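Local coordinates for uncharacterized protein AF_1796 (Archaeoglobus fulgidus, PDB 1VIM) that is of unknown function but probably binds a carbohydrate derivative and may act as an isomerase, at residues F65-Y77 with I177-R191. Numbering follows the deposited sequence.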
ATOM      1  N   PHE A  65      11.729  -7.929  -3.579  1.00  7.76           N
ATOM      2  CA  PHE A  65      12.867  -8.559  -2.948  1.00  7.61           C
ATOM      3  C   PHE A  65      12.541  -8.964  -1.516  1.00  8.20           C
ATOM      4  O   PHE A  65      12.877 -10.099  -1.082  1.00  7.88           O
ATOM      5  CB  PHE A  65      14.036  -7.596  -3.013  1.00  8.80           C
ATOM      6  CG  PHE A  65      15.317  -8.127  -2.395  1.00  8.01           C
ATOM      7  CD1 PHE A  65      15.839  -9.353  -2.762  1.00 10.19           C
ATOM      8  CD2 PHE A  65      16.012  -7.340  -1.497  1.00 10.32           C
ATOM      9  CE1 PHE A  65      17.038  -9.801  -2.209  1.00 10.26           C
ATOM     10  CE2 PHE A  65      17.239  -7.796  -0.935  1.00 10.24           C
ATOM     11  CZ  PHE A  65      17.723  -9.037  -1.307  1.00 10.25           C
ATOM     12  N   ALA A  66      11.892  -8.071  -0.767  1.00  7.61           N
ATOM     13  CA  ALA A  66      11.551  -8.406   0.634  1.00  7.83           C
ATOM     14  C   ALA A  66      10.653  -9.659   0.692  1.00  7.72           C
ATOM     15  O   ALA A  66      10.818 -10.539   1.547  1.00  8.05           O
ATOM     16  CB  ALA A  66      10.872  -7.232   1.328  1.00  7.99           C
ATOM     17  N   MET A  67       9.701  -9.760  -0.233  1.00  7.75           N
ATOM     18  CA  MET A  67       8.810 -10.896  -0.237  1.00  8.21           C
ATOM     19  C   MET A  67       9.627 -12.189  -0.435  1.00  7.47           C
ATOM     20  O   MET A  67       9.427 -13.176   0.254  1.00  8.86           O
ATOM     21  CB  MET A  67       7.765 -10.744  -1.336  1.00  8.96           C
ATOM     22  CG  MET A  67       6.773 -11.914  -1.356  1.00 10.44           C
ATOM     23  SD  MET A  67       5.612 -11.900  -2.690  1.00 12.95           S
ATOM     24  CE  MET A  67       4.460 -10.595  -2.176  1.00 12.96           C
ATOM     25  N   ARG A  68      10.585 -12.174  -1.362  1.00  9.31           N
ATOM     26  CA  ARG A  68      11.436 -13.348  -1.563  1.00  9.60           C
ATOM     27  C   ARG A  68      12.316 -13.645  -0.361  1.00  9.19           C
ATOM     28  O   ARG A  68      12.529 -14.830  -0.026  1.00  9.97           O
ATOM     29  CB  ARG A  68      12.324 -13.153  -2.781  1.00 11.47           C
ATOM     30  CG  ARG A  68      11.675 -13.581  -4.016  1.00 14.20           C
ATOM     31  CD  ARG A  68      11.565 -15.147  -4.194  1.00 12.42           C
ATOM     32  NE  ARG A  68      10.989 -15.281  -5.500  1.00 13.22           N
ATOM     33  CZ  ARG A  68       9.709 -15.253  -5.756  1.00 13.83           C
ATOM     34  NH1 ARG A  68       8.820 -15.275  -4.755  1.00 12.87           N
ATOM     35  NH2 ARG A  68       9.299 -15.237  -7.022  1.00 14.94           N
ATOM     36  N   LEU A  69      12.866 -12.624   0.290  1.00  8.89           N
ATOM     37  CA  LEU A  69      13.636 -12.886   1.513  1.00  8.61           C
ATOM     38  C   LEU A  69      12.748 -13.561   2.549  1.00  8.93           C
ATOM     39  O   LEU A  69      13.210 -14.443   3.276  1.00  9.54           O
ATOM     40  CB  LEU A  69      14.261 -11.596   2.079  1.00  8.15           C
ATOM     41  CG  LEU A  69      15.411 -10.973   1.276  1.00  9.61           C
ATOM     42  CD1 LEU A  69      15.817  -9.684   1.949  1.00 12.31           C
ATOM     43  CD2 LEU A  69      16.592 -11.933   1.118  1.00 12.70           C
ATOM     44  N   MET A  70      11.480 -13.158   2.629  1.00  8.22           N
ATOM     45  CA  MET A  70      10.554 -13.816   3.543  1.00  8.37           C
ATOM     46  C   MET A  70      10.395 -15.290   3.137  1.00  9.25           C
ATOM     47  O   MET A  70      10.447 -16.193   3.982  1.00  9.31           O
ATOM     48  CB  MET A  70       9.228 -13.045   3.612  1.00  9.16           C
ATOM     49  CG  MET A  70       8.179 -13.709   4.537  1.00  9.10           C
ATOM     50  SD  MET A  70       7.221 -15.022   3.793  1.00 10.29           S
ATOM     51  CE  MET A  70       6.207 -14.062   2.574  1.00  9.91           C
ATOM     52  N   HIS A  71      10.248 -15.543   1.848  1.00  9.21           N
ATOM     53  CA  HIS A  71      10.154 -16.922   1.349  1.00  9.91           C
ATOM     54  C   HIS A  71      11.353 -17.766   1.727  1.00 10.39           C
ATOM     55  O   HIS A  71      11.176 -18.965   1.980  1.00 12.47           O
ATOM     56  CB  HIS A  71       9.953 -16.971  -0.170  1.00  9.58           C
ATOM     57  CG  HIS A  71       8.677 -16.329  -0.625  1.00  9.50           C
ATOM     58  ND1 HIS A  71       8.477 -15.889  -1.916  1.00  9.63           N
ATOM     59  CD2 HIS A  71       7.524 -16.051   0.044  1.00 10.35           C
ATOM     60  CE1 HIS A  71       7.268 -15.353  -2.018  1.00  9.85           C
ATOM     61  NE2 HIS A  71       6.677 -15.423  -0.836  1.00  9.84           N
ATOM     62  N   LEU A  72      12.534 -17.157   1.760  1.00 10.26           N
ATOM     63  CA  LEU A  72      13.782 -17.838   2.117  1.00 11.76           C
ATOM     64  C   LEU A  72      13.931 -18.067   3.619  1.00 12.78           C
ATOM     65  O   LEU A  72      14.895 -18.752   4.048  1.00 15.59           O
ATOM     66  CB  LEU A  72      14.984 -17.041   1.590  1.00 13.01           C
ATOM     67  CG  LEU A  72      15.087 -16.912   0.067  1.00 15.50           C
ATOM     68  CD1 LEU A  72      16.219 -15.950  -0.293  1.00 17.30           C
ATOM     69  CD2 LEU A  72      15.348 -18.240  -0.551  1.00 20.01           C
ATOM     70  N   GLY A  73      13.032 -17.485   4.413  1.00 10.89           N
ATOM     71  CA  GLY A  73      13.030 -17.697   5.855  1.00 11.57           C
ATOM     72  C   GLY A  73      13.673 -16.597   6.670  1.00 12.48           C
ATOM     73  O   GLY A  73      13.823 -16.751   7.885  1.00 14.15           O
ATOM     74  N   TYR A  74      14.006 -15.464   6.041  1.00 11.35           N
ATOM     75  CA  TYR A  74      14.537 -14.337   6.805  1.00 11.24           C
ATOM     76  C   TYR A  74      13.424 -13.577   7.515  1.00 10.14           C
ATOM     77  O   TYR A  74      12.250 -13.600   7.087  1.00 11.81           O
ATOM     78  CB  TYR A  74      15.300 -13.350   5.904  1.00 11.57           C
ATOM     79  CG  TYR A  74      16.576 -13.908   5.315  1.00 12.56           C
ATOM     80  CD1 TYR A  74      17.733 -13.971   6.079  1.00 14.09           C
ATOM     81  CD2 TYR A  74      16.619 -14.380   4.010  1.00 14.26           C
ATOM     82  CE1 TYR A  74      18.909 -14.496   5.557  1.00 16.29           C
ATOM     83  CE2 TYR A  74      17.801 -14.900   3.464  1.00 16.07           C
ATOM     84  CZ  TYR A  74      18.933 -14.949   4.248  1.00 17.24           C
ATOM     85  OH  TYR A  74      20.103 -15.450   3.719  1.00 22.02           O
ATOM     86  N   THR A  75      13.809 -12.853   8.555  1.00  9.99           N
ATOM     87  CA  THR A  75      12.931 -11.895   9.199  1.00  9.82           C
ATOM     88  C   THR A  75      13.151 -10.559   8.488  1.00  8.39           C
ATOM     89  O   THR A  75      14.232  -9.969   8.548  1.00  9.77           O
ATOM     90  CB  THR A  75      13.273 -11.762  10.680  1.00 11.10           C
ATOM     91  OG1 THR A  75      13.045 -13.040  11.301  1.00 13.92           O
ATOM     92  CG2 THR A  75      12.310 -10.824  11.366  1.00 12.12           C
ATOM     93  N   VAL A  76      12.118 -10.103   7.796  1.00  8.61           N
ATOM     94  CA  VAL A  76      12.271  -8.985   6.870  1.00  7.76           C
ATOM     95  C   VAL A  76      11.047  -8.079   6.929  1.00  7.05           C
ATOM     96  O   VAL A  76       9.932  -8.530   7.145  1.00  8.57           O
ATOM     97  CB  VAL A  76      12.558  -9.488   5.425  1.00  8.67           C
ATOM     98  CG1 VAL A  76      11.486 -10.427   4.941  1.00  9.68           C
ATOM     99  CG2 VAL A  76      12.801  -8.352   4.443  1.00  9.29           C
ATOM    100  N   TYR A  77      11.283  -6.794   6.683  1.00  7.41           N
ATOM    101  CA  TYR A  77      10.220  -5.775   6.705  1.00  7.74           C
ATOM    102  C   TYR A  77      10.470  -4.765   5.625  1.00  7.72           C
ATOM    103  O   TYR A  77      11.601  -4.544   5.201  1.00  8.19           O
ATOM    104  CB  TYR A  77      10.211  -5.030   8.039  1.00  8.98           C
ATOM    105  CG  TYR A  77      10.178  -5.935   9.224  1.00  9.45           C
ATOM    106  CD1 TYR A  77       9.006  -6.569   9.605  1.00 10.99           C
ATOM    107  CD2 TYR A  77      11.353  -6.152   9.974  1.00 11.90           C
ATOM    108  CE1 TYR A  77       9.038  -7.449  10.772  1.00 13.65           C
ATOM    109  CE2 TYR A  77      11.372  -6.979  11.068  1.00 13.97           C
ATOM    110  CZ  TYR A  77      10.254  -7.612  11.435  1.00 13.20           C
ATOM    111  OH  TYR A  77      10.419  -8.377  12.592  1.00 16.88           O
ATOM    112  N   ILE A 177      21.495 -17.294  -2.925  1.00 12.05           N
ATOM    113  CA  ILE A 177      21.194 -17.633  -1.534  1.00 12.30           C
ATOM    114  C   ILE A 177      20.512 -18.994  -1.434  1.00 13.46           C
ATOM    115  O   ILE A 177      20.829 -19.783  -0.535  1.00 13.66           O
ATOM    116  CB  ILE A 177      20.353 -16.515  -0.864  1.00 11.88           C
ATOM    117  CG1 ILE A 177      21.175 -15.219  -0.767  1.00 12.88           C
ATOM    118  CG2 ILE A 177      19.908 -16.961   0.532  1.00 13.84           C
ATOM    119  CD1 ILE A 177      20.369 -13.953  -0.454  1.00 14.74           C
ATOM    120  N   MET A 178      19.621 -19.308  -2.362  1.00 13.90           N
ATOM    121  CA  MET A 178      18.982 -20.630  -2.319  1.00 15.01           C
ATOM    122  C   MET A 178      20.012 -21.736  -2.436  1.00 15.19           C
ATOM    123  O   MET A 178      19.959 -22.710  -1.685  1.00 16.38           O
ATOM    124  CB  MET A 178      17.966 -20.783  -3.431  1.00 14.69           C
ATOM    125  CG  MET A 178      16.708 -19.956  -3.216  1.00 13.98           C
ATOM    126  SD  MET A 178      15.667 -19.944  -4.666  1.00 16.36           S
ATOM    127  CE  MET A 178      15.051 -21.696  -4.674  1.00 16.52           C
ATOM    128  N   MET A 179      20.937 -21.580  -3.375  1.00 15.92           N
ATOM    129  CA  MET A 179      22.023 -22.547  -3.548  1.00 18.14           C
ATOM    130  C   MET A 179      22.826 -22.693  -2.256  1.00 18.49           C
ATOM    131  O   MET A 179      23.068 -23.831  -1.799  1.00 19.48           O
ATOM    132  CB  MET A 179      22.912 -22.175  -4.745  1.00 19.69           C
ATOM    133  CG  MET A 179      24.087 -23.136  -4.994  0.65 23.73           C
ATOM    134  SD  MET A 179      25.545 -22.657  -4.058  0.65 28.76           S
ATOM    135  CE  MET A 179      26.710 -23.922  -4.562  0.65 28.42           C
ATOM    136  N   GLN A 180      23.226 -21.579  -1.647  1.00 18.58           N
ATOM    137  CA  GLN A 180      24.061 -21.607  -0.438  1.00 19.77           C
ATOM    138  C   GLN A 180      23.372 -22.273   0.734  1.00 20.22           C
ATOM    139  O   GLN A 180      24.022 -22.966   1.534  1.00 21.62           O
ATOM    140  CB  GLN A 180      24.509 -20.202  -0.037  1.00 19.36           C
ATOM    141  CG  GLN A 180      25.479 -19.577  -1.013  1.00 21.54           C
ATOM    142  CD  GLN A 180      26.036 -18.255  -0.538  1.00 24.50           C
ATOM    143  OE1 GLN A 180      25.797 -17.836   0.597  1.00 28.78           O
ATOM    144  NE2 GLN A 180      26.804 -17.606  -1.393  1.00 25.32           N
ATOM    145  N   LYS A 181      22.060 -22.102   0.820  1.00 19.85           N
ATOM    146  CA  LYS A 181      21.297 -22.559   1.972  1.00 20.50           C
ATOM    147  C   LYS A 181      20.614 -23.900   1.698  1.00 20.64           C
ATOM    148  O   LYS A 181      19.883 -24.423   2.553  1.00 21.60           O
ATOM    149  CB  LYS A 181      20.265 -21.492   2.348  1.00 21.89           C
ATOM    150  CG  LYS A 181      20.865 -20.259   2.997  1.00 25.63           C
ATOM    151  CD  LYS A 181      19.776 -19.229   3.279  1.00 30.62           C
ATOM    152  CE  LYS A 181      19.170 -19.399   4.677  1.00 33.95           C
ATOM    153  NZ  LYS A 181      17.899 -18.627   4.870  1.00 35.89           N
ATOM    154  N   HIS A 182      20.869 -24.447   0.511  1.00 21.28           N
ATOM    155  CA  HIS A 182      20.264 -25.697   0.036  1.00 22.08           C
ATOM    156  C   HIS A 182      18.742 -25.669   0.121  1.00 21.68           C
ATOM    157  O   HIS A 182      18.101 -26.614   0.567  1.00 22.56           O
ATOM    158  CB  HIS A 182      20.855 -26.899   0.785  1.00 23.55           C
ATOM    159  CG  HIS A 182      22.352 -26.920   0.772  1.00 26.94           C
ATOM    160  ND1 HIS A 182      23.110 -26.465   1.828  1.00 30.01           N
ATOM    161  CD2 HIS A 182      23.231 -27.302  -0.184  1.00 29.88           C
ATOM    162  CE1 HIS A 182      24.392 -26.585   1.534  1.00 31.19           C
ATOM    163  NE2 HIS A 182      24.494 -27.093   0.317  1.00 31.63           N
ATOM    164  N   LEU A 183      18.178 -24.537  -0.302  1.00 19.55           N
ATOM    165  CA  LEU A 183      16.742 -24.363  -0.349  1.00 19.79           C
ATOM    166  C   LEU A 183      16.248 -24.650  -1.749  1.00 20.06           C
ATOM    167  O   LEU A 183      16.951 -24.379  -2.720  1.00 22.34           O
ATOM    168  CB  LEU A 183      16.362 -22.934   0.046  1.00 19.86           C
ATOM    169  CG  LEU A 183      16.656 -22.556   1.497  1.00 20.88           C
ATOM    170  CD1 LEU A 183      16.499 -21.036   1.666  1.00 19.75           C
ATOM    171  CD2 LEU A 183      15.713 -23.305   2.418  1.00 22.83           C
ATOM    172  N   THR A 184      15.052 -25.215  -1.841  1.00 19.51           N
ATOM    173  CA  THR A 184      14.440 -25.543  -3.120  1.00 19.80           C
ATOM    174  C   THR A 184      13.183 -24.714  -3.300  1.00 18.69           C
ATOM    175  O   THR A 184      12.702 -24.082  -2.357  1.00 17.92           O
ATOM    176  CB  THR A 184      14.043 -27.027  -3.181  1.00 21.11           C
ATOM    177  OG1 THR A 184      12.993 -27.278  -2.230  1.00 20.82           O
ATOM    178  CG2 THR A 184      15.206 -27.924  -2.724  1.00 22.64           C
ATOM    179  N   GLU A 185      12.619 -24.753  -4.495  1.00 18.09           N
ATOM    180  CA  GLU A 185      11.316 -24.160  -4.723  1.00 18.41           C
ATOM    181  C   GLU A 185      10.269 -24.606  -3.709  1.00 18.55           C
ATOM    182  O   GLU A 185       9.459 -23.802  -3.246  1.00 18.08           O
ATOM    183  CB  GLU A 185      10.842 -24.477  -6.122  1.00 19.23           C
ATOM    184  CG  GLU A 185       9.559 -23.762  -6.468  1.00 20.57           C
ATOM    185  CD  GLU A 185       9.116 -23.987  -7.885  1.00 23.18           C
ATOM    186  OE1 GLU A 185       8.994 -25.176  -8.304  1.00 25.09           O
ATOM    187  OE2 GLU A 185       8.857 -22.973  -8.575  1.00 22.69           O
ATOM    188  N   LYS A 186      10.275 -25.886  -3.345  1.00 19.27           N
ATOM    189  CA  LYS A 186       9.264 -26.380  -2.419  1.00 19.24           C
ATOM    190  C   LYS A 186       9.366 -25.719  -1.053  1.00 17.81           C
ATOM    191  O   LYS A 186       8.344 -25.490  -0.388  1.00 17.76           O
ATOM    192  CB  LYS A 186       9.348 -27.901  -2.299  1.00 20.14           C
ATOM    193  CG  LYS A 186       8.614 -28.612  -3.427  1.00 22.90           C
ATOM    194  N   ASP A 187      10.584 -25.374  -0.651  1.00 17.76           N
ATOM    195  CA  ASP A 187      10.799 -24.665   0.621  1.00 18.62           C
ATOM    196  C   ASP A 187      10.164 -23.274   0.611  1.00 17.80           C
ATOM    197  O   ASP A 187       9.574 -22.847   1.598  1.00 18.40           O
ATOM    198  CB  ASP A 187      12.275 -24.537   0.961  1.00 19.02           C
ATOM    199  CG  ASP A 187      12.954 -25.882   1.155  1.00 22.18           C
ATOM    200  OD1 ASP A 187      12.364 -26.785   1.812  1.00 25.96           O
ATOM    201  OD2 ASP A 187      14.072 -26.113   0.672  1.00 23.54           O
ATOM    202  N   LEU A 188      10.300 -22.575  -0.509  1.00 16.61           N
ATOM    203  CA  LEU A 188       9.731 -21.232  -0.661  1.00 16.83           C
ATOM    204  C   LEU A 188       8.216 -21.334  -0.710  1.00 16.88           C
ATOM    205  O   LEU A 188       7.479 -20.517  -0.094  1.00 16.19           O
ATOM    206  CB  LEU A 188      10.281 -20.578  -1.926  1.00 17.73           C
ATOM    207  CG  LEU A 188      11.652 -19.915  -1.761  1.00 19.85           C
ATOM    208  CD1 LEU A 188      12.824 -20.895  -1.490  1.00 22.41           C
ATOM    209  CD2 LEU A 188      11.936 -19.021  -2.966  1.00 21.68           C
ATOM    210  N   GLU A 189       7.724 -22.349  -1.423  1.00 18.13           N
ATOM    211  CA  GLU A 189       6.292 -22.562  -1.567  1.00 20.73           C
ATOM    212  C   GLU A 189       5.608 -22.717  -0.216  1.00 19.72           C
ATOM    213  O   GLU A 189       4.477 -22.264  -0.029  1.00 20.89           O
ATOM    214  CB  GLU A 189       6.056 -23.787  -2.446  1.00 22.42           C
ATOM    215  CG  GLU A 189       4.730 -23.848  -3.179  1.00 26.98           C
ATOM    216  CD  GLU A 189       4.688 -25.020  -4.154  1.00 31.65           C
ATOM    217  OE1 GLU A 189       5.325 -26.053  -3.861  1.00 33.38           O
ATOM    218  OE2 GLU A 189       4.051 -24.901  -5.227  1.00 34.99           O
ATOM    219  N   ALA A 190       6.301 -23.317   0.747  1.00 18.27           N
ATOM    220  CA  ALA A 190       5.724 -23.528   2.072  1.00 19.30           C
ATOM    221  C   ALA A 190       5.453 -22.234   2.828  1.00 18.48           C
ATOM    222  O   ALA A 190       4.582 -22.193   3.700  1.00 20.12           O
ATOM    223  CB  ALA A 190       6.590 -24.478   2.914  1.00 20.14           C
ATOM    224  N   ARG A 191       6.201 -21.174   2.491  1.00 16.49           N
ATOM    225  CA  ARG A 191       6.064 -19.881   3.161  1.00 16.41           C
ATOM    226  C   ARG A 191       5.244 -18.870   2.381  1.00 14.88           C
ATOM    227  O   ARG A 191       4.825 -17.852   2.944  1.00 15.94           O
ATOM    228  CB  ARG A 191       7.449 -19.278   3.422  1.00 17.11           C
ATOM    229  CG  ARG A 191       8.333 -20.098   4.361  1.00 22.11           C
ATOM    230  CD  ARG A 191       9.515 -19.296   4.904  1.00 26.88           C
ATOM    231  NE  ARG A 191      10.431 -20.114   5.699  1.00 32.30           N
ATOM    232  CZ  ARG A 191      11.480 -20.785   5.219  1.00 34.68           C
ATOM    233  NH1 ARG A 191      11.772 -20.786   3.918  1.00 35.04           N
ATOM    234  NH2 ARG A 191      12.242 -21.476   6.058  1.00 36.78           N
TER
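Arg-191 lies flat over Gly-73 and bonds His-71 O at the carbonyl end of helix 56-71, where a Schellman motif closes the helix at Gly-73 ahead of strand 76-78, outermost in this chain's parallel SIS-domain sheet. The Arg-191 side chain is extended from CG to NE; Gly-73 CA lies over the centre of one guanidinium face, 3.5 Å above that plane, while NH1 donates to His-71 O at 2.7 Å, tilted 30° from the carbonyl plane. With an alanine here, His-71 O would probably lose its hydrogen bond from the guanidinium, and Gly-73 CA the group packed over it. Lys-181 NZ sits over the Tyr-74 ring, 4.2 Å from its centroid, a cation-pi contact, and gives a weak bond to Leu-72 O; Tyr-74 OH is hydrogen-bonded to Asp-45 OD1. Next to these polar contacts Leu-72, with CG anti to its carbonyl carbon (chi1 -64°), sends CD1 to Ile-177 CG2 and wedges CD2 among Met-178, Leu-183 and Leu-188, tightest at Met-178 CG, 3.4 Å. Leu-188 also lies against His-71 CB, its CG 3.8 Å away. The imidazole of His-71 is held in turn from its own helix: Arg-68 NH1 donates to His-71 ND1 at 2.9 Å, just 1° out of the ring plane.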